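Local coordinates for aminotransferase, class III (Deinococcus radiodurans, PDB 3I4J), which probably transfers amino groups between amino donors and keto acids with the help of pyridoxal phosphate, as a class-III aminotransferase, at residues A109-H113 with G225-I229; F340-M344 with V355-L360; A378-R382 with G423-V428. The protein carries 1 engineered substitution. All coordinates share one frame; numbering follows the deposited sequence.

Contact 1: A109-H113 with G225-I229; sequences ARQYH and GIIFI
Y112 carries its ring to I227 by setting CG opposite its own backbone N (chi1 175°), while I227 turns CG1 to the side of its backbone N and bends again at the next bond (chi2 -66°), which brings CD1 over one face of the tyrosine ring. The methyl is displaced toward the rim: CD1 of I227 lies 4.0 Å from the centroid of the Y112 ring, a CH-pi contact, and its nearest ring atom is CD2 of Y112 at 3.7 Å. H113, one residue on, takes the other first torsion, CG beside the backbone N, and its side chain runs past I227 in the opposite direction, CE1 of H113 being 3.9 Å from CG1 of I227. Isoleucine suits this spot because its longer branch can serve both rings at once.

The two pieces belong to helix 98-115 and strand 227-231, a helix lying against the central mixed sheet in the layered large domain characteristic of fold-type I pyridoxal phosphate enzymes. Helix and strand segments run nearly antiparallel, at 167°, with axes 10.2 Å apart. A109 meets the strand through its single methyl, CB standing 4.2 Å from CB of I227 and 4.1 Å from CD1 of I229; so small a residue allows the backbones to approach closely here.

Just before the strand, in the turn at G225, the contact turns polar. NE2 of H113 makes a weak hydrogen bond to O of G225, 3.4 Å long and bent at the hydrogen. G225 has positive phi, easily adopted without a side chain, and is the C-prime residue of the Schellman motif that ends helix 213-224. Helix 277-284 also packs against Y112 and I227, through T282 and V279 respectively.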
loop_
_atom_site.group_PDB
_atom_site.type_symbol
_atom_site.label_atom_id
_atom_site.label_comp_id
_atom_site.label_asym_id
_atom_site.label_seq_id
_atom_site.Cartn_x
_atom_site.Cartn_y
_atom_site.Cartn_z
ATOM N N ALA C 109 6.878 -9.650 -16.045
ATOM C CA ALA C 109 7.814 -9.734 -17.162
ATOM C C ALA C 109 8.608 -11.030 -17.063
ATOM O O ALA C 109 8.811 -11.720 -18.061
ATOM C CB ALA C 109 8.755 -8.537 -17.160
ATOM N N ARG C 110 9.052 -11.361 -15.853
ATOM C CA ARG C 110 9.815 -12.585 -15.634
ATOM C C ARG C 110 8.941 -13.813 -15.881
ATOM O O ARG C 110 9.334 -14.721 -16.615
ATOM C CB ARG C 110 10.379 -12.606 -14.207
ATOM C CG ARG C 110 10.981 -13.943 -13.750
ATOM C CD ARG C 110 12.141 -14.425 -14.618
ATOM N NE ARG C 110 12.674 -15.703 -14.134
ATOM C CZ ARG C 110 13.523 -16.470 -14.817
ATOM N NH1 ARG C 110 13.944 -16.096 -16.018
ATOM N NH2 ARG C 110 13.949 -17.619 -14.304
ATOM N N GLN C 111 7.753 -13.840 -15.283
ATOM C CA GLN C 111 6.858 -14.980 -15.469
ATOM C C GLN C 111 6.494 -15.207 -16.933
ATOM O O GLN C 111 6.396 -16.345 -17.384
ATOM C CB GLN C 111 5.566 -14.806 -14.666
ATOM C CG GLN C 111 4.650 -16.018 -14.790
ATOM C CD GLN C 111 3.451 -15.960 -13.870
ATOM O OE1 GLN C 111 3.328 -15.054 -13.045
ATOM N NE2 GLN C 111 2.558 -16.937 -14.004
ATOM N N TYR C 112 6.287 -14.121 -17.666
ATOM C CA TYR C 112 5.935 -14.205 -19.081
ATOM C C TYR C 112 6.908 -15.105 -19.851
ATOM O O TYR C 112 6.493 -16.013 -20.572
ATOM C CB TYR C 112 5.932 -12.803 -19.692
ATOM C CG TYR C 112 5.704 -12.759 -21.189
ATOM C CD1 TYR C 112 4.430 -12.933 -21.727
ATOM C CD2 TYR C 112 6.766 -12.528 -22.066
ATOM C CE1 TYR C 112 4.214 -12.878 -23.108
ATOM C CE2 TYR C 112 6.564 -12.470 -23.447
ATOM C CZ TYR C 112 5.286 -12.645 -23.959
ATOM O OH TYR C 112 5.073 -12.575 -25.319
ATOM N N HIS C 113 8.202 -14.853 -19.695
ATOM C CA HIS C 113 9.207 -15.643 -20.397
ATOM C C HIS C 113 9.331 -17.067 -19.881
ATOM O O HIS C 113 9.602 -17.993 -20.651
ATOM C CB HIS C 113 10.548 -14.915 -20.344
ATOM C CG HIS C 113 10.539 -13.632 -21.110
ATOM N ND1 HIS C 113 10.847 -12.416 -20.539
ATOM C CD2 HIS C 113 10.178 -13.367 -22.389
ATOM C CE1 HIS C 113 10.674 -11.458 -21.432
ATOM N NE2 HIS C 113 10.268 -12.008 -22.563
ATOM N N GLY C 225 12.540 -9.244 -28.539
ATOM C CA GLY C 225 11.569 -10.093 -27.872
ATOM C C GLY C 225 11.477 -9.838 -26.376
ATOM O O GLY C 225 11.092 -10.732 -25.623
ATOM N N ILE C 226 11.832 -8.631 -25.943
ATOM C CA ILE C 226 11.762 -8.291 -24.520
ATOM C C ILE C 226 10.528 -7.446 -24.204
ATOM O O ILE C 226 9.976 -6.776 -25.075
ATOM C CB ILE C 226 13.036 -7.542 -24.038
ATOM C CG1 ILE C 226 13.152 -6.178 -24.729
ATOM C CG2 ILE C 226 14.266 -8.418 -24.297
ATOM C CD1 ILE C 226 14.275 -5.294 -24.187
ATOM N N ILE C 227 10.090 -7.500 -22.951
ATOM C CA ILE C 227 8.919 -6.754 -22.507
ATOM C C ILE C 227 9.274 -5.292 -22.245
ATOM O O ILE C 227 10.213 -5.000 -21.507
ATOM C CB ILE C 227 8.342 -7.364 -21.198
ATOM C CG1 ILE C 227 7.814 -8.780 -21.464
ATOM C CG2 ILE C 227 7.235 -6.477 -20.645
ATOM C CD1 ILE C 227 6.612 -8.829 -22.380
ATOM N N PHE C 228 8.525 -4.380 -22.857
ATOM C CA PHE C 228 8.751 -2.953 -22.667
ATOM C C PHE C 228 7.781 -2.471 -21.585
ATOM O O PHE C 228 6.554 -2.508 -21.751
ATOM C CB PHE C 228 8.533 -2.213 -23.994
ATOM C CG PHE C 228 8.664 -0.712 -23.906
ATOM C CD1 PHE C 228 9.414 -0.103 -22.898
ATOM C CD2 PHE C 228 8.068 0.094 -24.871
ATOM C CE1 PHE C 228 9.563 1.286 -22.862
ATOM C CE2 PHE C 228 8.211 1.479 -24.843
ATOM C CZ PHE C 228 8.962 2.077 -23.837
ATOM N N ILE C 229 8.344 -2.056 -20.453
ATOM C CA ILE C 229 7.540 -1.582 -19.333
ATOM C C ILE C 229 7.673 -0.073 -19.218
ATOM O O ILE C 229 8.778 0.443 -19.104
ATOM C CB ILE C 229 8.013 -2.207 -17.996
ATOM C CG1 ILE C 229 7.987 -3.737 -18.087
ATOM C CG2 ILE C 229 7.114 -1.738 -16.857
ATOM C CD1 ILE C 229 8.660 -4.441 -16.909
#

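Contact 2: F340-M344 with V355-L360; sequences FPQMM and VVLGDL
M343 and L357 lie side by side and point the same way from a non-hydrogen-bonded antiparallel pair, with CG of M343 4.1 Å from CD2 of L357. The long, flexible M343 then bends at its last torsion (chi3 83°) and crosses V355 at a slant, bringing its CE to 3.7 Å from CG1 of V355. Beyond the pair, L360 passes across the P341 ring and the Q342 chain: its CD2 is 3.6 Å from CG of P341 and 3.7 Å from CG of Q342, so the aliphatic part of the glutamine does the packing. M344, next along the strand, lays its CG 3.4 Å from N of G358, where the bare glycine lets the thioether chain run close to the backbone.

The backbones are joined by N of G358 to O of Q342, 3.0 Å, and by a weaker bond from N of M344 to O of V356. A type I turn, F340 to M343, leads into this open end of a beta hairpin. Strand 400-403 flanks strand 352-357 through V355 and V356, while M343 packs on L425 of helix 411-428 and L336 of helix 318-339.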
loop_
_atom_site.group_PDB
_atom_site.type_symbol
_atom_site.label_atom_id
_atom_site.label_comp_id
_atom_site.label_asym_id
_atom_site.label_seq_id
_atom_site.Cartn_x
_atom_site.Cartn_y
_atom_site.Cartn_z
ATOM N N PHE C 340 17.422 35.063 -12.862
ATOM C CA PHE C 340 18.152 34.089 -12.059
ATOM C C PHE C 340 18.917 33.094 -12.917
ATOM O O PHE C 340 18.479 31.957 -13.112
ATOM C CB PHE C 340 17.178 33.348 -11.144
ATOM C CG PHE C 340 16.436 34.253 -10.207
ATOM C CD1 PHE C 340 17.083 34.825 -9.116
ATOM C CD2 PHE C 340 15.106 34.579 -10.445
ATOM C CE1 PHE C 340 16.414 35.713 -8.276
ATOM C CE2 PHE C 340 14.428 35.467 -9.610
ATOM C CZ PHE C 340 15.085 36.033 -8.525
ATOM N N PRO C 341 20.079 33.511 -13.442
ATOM C CA PRO C 341 20.890 32.626 -14.281
ATOM C C PRO C 341 21.454 31.413 -13.541
ATOM O O PRO C 341 22.133 30.581 -14.141
ATOM C CB PRO C 341 21.973 33.561 -14.834
ATOM C CG PRO C 341 22.092 34.623 -13.780
ATOM C CD PRO C 341 20.653 34.868 -13.394
ATOM N N GLN C 342 21.189 31.319 -12.240
ATOM C CA GLN C 342 21.643 30.164 -11.472
ATOM C C GLN C 342 20.768 28.987 -11.889
ATOM O O GLN C 342 21.055 27.833 -11.567
ATOM C CB GLN C 342 21.512 30.399 -9.963
ATOM C CG GLN C 342 22.439 31.472 -9.417
ATOM C CD GLN C 342 21.829 32.859 -9.465
ATOM O OE1 GLN C 342 20.900 33.118 -10.228
ATOM N NE2 GLN C 342 22.363 33.764 -8.654
ATOM N N MET C 343 19.688 29.298 -12.599
ATOM C CA MET C 343 18.784 28.272 -13.110
ATOM C C MET C 343 19.512 27.713 -14.342
ATOM O O MET C 343 19.348 28.218 -15.455
ATOM C CB MET C 343 17.434 28.901 -13.504
ATOM C CG MET C 343 16.636 29.499 -12.328
ATOM S SD MET C 343 15.098 30.367 -12.796
ATOM C CE MET C 343 13.944 28.968 -12.930
ATOM N N MET C 344 20.332 26.688 -14.111
ATOM C CA MET C 344 21.144 26.038 -15.145
ATOM C C MET C 344 20.337 25.515 -16.324
ATOM O O MET C 344 20.773 25.586 -17.475
ATOM C CB MET C 344 21.926 24.867 -14.536
ATOM C CG MET C 344 22.801 25.225 -13.339
ATOM S SD MET C 344 24.400 25.927 -13.785
ATOM C CE MET C 344 25.464 24.600 -13.352
ATOM N N VAL C 355 13.677 22.234 -12.672
ATOM C CA VAL C 355 14.619 23.345 -12.676
ATOM C C VAL C 355 15.919 22.833 -12.083
ATOM O O VAL C 355 15.940 22.324 -10.961
ATOM C CB VAL C 355 14.104 24.528 -11.811
ATOM C CG1 VAL C 355 15.150 25.641 -11.766
ATOM C CG2 VAL C 355 12.801 25.057 -12.379
ATOM N N VAL C 356 16.999 22.935 -12.852
ATOM C CA VAL C 356 18.308 22.498 -12.386
ATOM C C VAL C 356 19.054 23.748 -11.935
ATOM O O VAL C 356 19.165 24.717 -12.687
ATOM C CB VAL C 356 19.091 21.797 -13.512
ATOM C CG1 VAL C 356 20.465 21.376 -13.009
ATOM C CG2 VAL C 356 18.305 20.594 -14.007
ATOM N N LEU C 357 19.556 23.723 -10.706
ATOM C CA LEU C 357 20.256 24.871 -10.147
ATOM C C LEU C 357 21.755 24.653 -9.982
ATOM O O LEU C 357 22.216 23.520 -9.830
ATOM C CB LEU C 357 19.645 25.221 -8.791
ATOM C CG LEU C 357 18.144 25.515 -8.823
ATOM C CD1 LEU C 357 17.577 25.444 -7.417
ATOM C CD2 LEU C 357 17.903 26.880 -9.449
ATOM N N GLY C 358 22.504 25.753 -10.004
ATOM C CA GLY C 358 23.948 25.694 -9.850
ATOM C C GLY C 358 24.529 27.073 -9.588
ATOM O O GLY C 358 23.794 28.060 -9.552
ATOM N N ASP C 359 25.845 27.152 -9.400
ATOM C CA ASP C 359 26.495 28.437 -9.144
ATOM C C ASP C 359 26.912 29.067 -10.474
ATOM O O ASP C 359 27.237 28.359 -11.429
ATOM C CB ASP C 359 27.717 28.244 -8.240
ATOM C CG ASP C 359 28.973 27.907 -9.016
ATOM O OD1 ASP C 359 29.679 28.850 -9.442
ATOM O OD2 ASP C 359 29.248 26.702 -9.210
ATOM N N LEU C 360 26.896 30.395 -10.533
ATOM C CA LEU C 360 27.250 31.110 -11.754
ATOM C C LEU C 360 28.665 30.825 -12.242
ATOM O O LEU C 360 28.932 30.876 -13.445
ATOM C CB LEU C 360 27.070 32.618 -11.554
ATOM C CG LEU C 360 25.656 33.082 -11.199
ATOM C CD1 LEU C 360 25.614 34.601 -11.164
ATOM C CD2 LEU C 360 24.661 32.552 -12.225
#

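Contact 3: A378-R382 with G423-V428; sequences AALKR and GALEDV
A379 and A424 form the apolar centre, their CB atoms 3.9 Å apart, where the axes of the two short helical segments approach to 8.6 Å and cross at 128°. Alanine suits both positions: a bare methyl lets the backbones come close, and CB of A424 in fact settles against the other helix's main chain, 3.6 Å from N of A379. A378 widens this patch. Its methyl points toward the partner helix and touches CB of A424 as well as V428, whose CG2 lies 3.8 Å from CB of A378. The beta-branched valine thus closes the apolar side with a single methyl.

Toward solvent the packing gives way to charge. R382 reaches out with a chain extended from CG to NE and meets D427, which comes from the opposite direction. The grip is side-on and bidentate: NE of R382 bonds OD2 of D427 at 2.6 Å, and NH2 of R382 bonds OD1 of D427 at 3.0 Å. Both bonds are nearly straight, and both reach the syn side of the carboxylate. Guanidinium and carboxylate are almost coplanar, 15° apart, so the pair of bonds limits rotation of either group and, with opposite charges at such short range, should favour both ionised forms. Arginine suits the place because it offers two parallel N-H groups in one plane. One face of the guanidinium rests over G423, with CZ of R382 3.6 Å from CA of G423; lacking a side chain, this residue allows the flat group to lie directly against the helix backbone.

The contact thus joins helix 372-382 to helix 411-428; the latter also meets the former through L425 and V428 on I375, while its E426 makes a salt bridge with R339 at the end of helix 318-339.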
loop_
_atom_site.group_PDB
_atom_site.type_symbol
_atom_site.label_atom_id
_atom_site.label_comp_id
_atom_site.label_asym_id
_atom_site.label_seq_id
_atom_site.Cartn_x
_atom_site.Cartn_y
_atom_site.Cartn_z
ATOM N N ALA C 378 12.514 28.304 1.517
ATOM C CA ALA C 378 12.157 29.699 1.295
ATOM C C ALA C 378 10.794 29.779 0.619
ATOM O O ALA C 378 9.986 30.657 0.929
ATOM C CB ALA C 378 13.214 30.384 0.437
ATOM N N ALA C 379 10.541 28.853 -0.303
ATOM C CA ALA C 379 9.268 28.810 -1.011
ATOM C C ALA C 379 8.149 28.516 -0.015
ATOM O O ALA C 379 7.097 29.160 -0.032
ATOM C CB ALA C 379 9.303 27.732 -2.087
ATOM N N LEU C 380 8.383 27.541 0.856
ATOM C CA LEU C 380 7.392 27.168 1.855
ATOM C C LEU C 380 7.065 28.387 2.712
ATOM O O LEU C 380 5.900 28.675 2.979
ATOM C CB LEU C 380 7.921 26.035 2.741
ATOM C CG LEU C 380 6.914 25.433 3.724
ATOM C CD1 LEU C 380 5.764 24.814 2.952
ATOM C CD2 LEU C 380 7.594 24.384 4.588
ATOM N N LYS C 381 8.109 29.100 3.126
ATOM C CA LYS C 381 7.966 30.299 3.947
ATOM C C LYS C 381 6.989 31.268 3.287
ATOM O O LYS C 381 6.176 31.903 3.964
ATOM C CB LYS C 381 9.326 30.981 4.110
ATOM C CG LYS C 381 9.625 31.491 5.512
ATOM C CD LYS C 381 9.828 30.336 6.482
ATOM C CE LYS C 381 10.361 30.817 7.824
ATOM N NZ LYS C 381 9.436 31.774 8.496
ATOM N N ARG C 382 7.074 31.377 1.962
ATOM C CA ARG C 382 6.197 32.268 1.206
ATOM C C ARG C 382 4.853 31.643 0.866
ATOM O O ARG C 382 3.977 32.304 0.310
ATOM C CB ARG C 382 6.887 32.728 -0.080
ATOM C CG ARG C 382 7.887 33.846 0.138
ATOM C CD ARG C 382 8.713 34.106 -1.107
ATOM N NE ARG C 382 9.630 35.224 -0.913
ATOM C CZ ARG C 382 9.305 36.502 -1.077
ATOM N NH1 ARG C 382 8.078 36.841 -1.449
ATOM N NH2 ARG C 382 10.209 37.444 -0.860
ATOM N N GLY C 423 9.921 34.864 -5.635
ATOM C CA GLY C 423 10.239 35.383 -4.318
ATOM C C GLY C 423 11.225 34.492 -3.589
ATOM O O GLY C 423 12.153 34.980 -2.940
ATOM N N ALA C 424 11.020 33.180 -3.691
ATOM C CA ALA C 424 11.897 32.208 -3.048
ATOM C C ALA C 424 13.298 32.300 -3.640
ATOM O O ALA C 424 14.295 32.270 -2.914
ATOM C CB ALA C 424 11.341 30.793 -3.236
ATOM N N LEU C 425 13.371 32.404 -4.963
ATOM C CA LEU C 425 14.657 32.513 -5.644
ATOM C C LEU C 425 15.354 33.796 -5.203
ATOM O O LEU C 425 16.572 33.821 -5.028
ATOM C CB LEU C 425 14.455 32.515 -7.162
ATOM C CG LEU C 425 14.001 31.188 -7.780
ATOM C CD1 LEU C 425 13.622 31.390 -9.243
ATOM C CD2 LEU C 425 15.116 30.163 -7.649
ATOM N N GLU C 426 14.574 34.857 -5.022
ATOM C CA GLU C 426 15.113 36.139 -4.586
ATOM C C GLU C 426 15.679 36.028 -3.168
ATOM O O GLU C 426 16.761 36.539 -2.883
ATOM C CB GLU C 426 14.018 37.210 -4.627
ATOM C CG GLU C 426 14.390 38.542 -3.976
ATOM C CD GLU C 426 15.557 39.230 -4.656
ATOM O OE1 GLU C 426 15.501 39.424 -5.888
ATOM O OE2 GLU C 426 16.533 39.582 -3.958
ATOM N N ASP C 427 14.946 35.356 -2.285
ATOM C CA ASP C 427 15.387 35.193 -0.902
ATOM C C ASP C 427 16.723 34.457 -0.810
ATOM O O ASP C 427 17.630 34.884 -0.095
ATOM C CB ASP C 427 14.344 34.419 -0.081
ATOM C CG ASP C 427 12.973 35.069 -0.101
ATOM O OD1 ASP C 427 12.896 36.313 -0.049
ATOM O OD2 ASP C 427 11.966 34.328 -0.151
ATOM N N VAL C 428 16.839 33.352 -1.539
ATOM C CA VAL C 428 18.052 32.544 -1.516
ATOM C C VAL C 428 19.178 33.082 -2.393
ATOM O O VAL C 428 20.328 33.154 -1.961
ATOM C CB VAL C 428 17.749 31.090 -1.946
ATOM C CG1 VAL C 428 19.014 30.250 -1.889
ATOM C CG2 VAL C 428 16.678 30.499 -1.044
#

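Contacts 2 and 3 are neighbours, their centres about 15 Å apart: contact 2 packs on helix 411-428, which carries one segment of contact 3. The ring of F340 bridges them, with CD2 of F340 3.7 Å from CD1 of L425 and CZ of F340 3.7 Å from N of E426. The hairpin thus packs directly on helix 411-428 in the C-terminal part of the chain. Contact 1 lies on the central mixed sheet, about 40 Å from contact 2 and 46 Å from contact 3 between centres, and on the opposite side of the chain's centre from contact 3. Nearest atoms of contacts 1 and 2 remain about 23 Å apart.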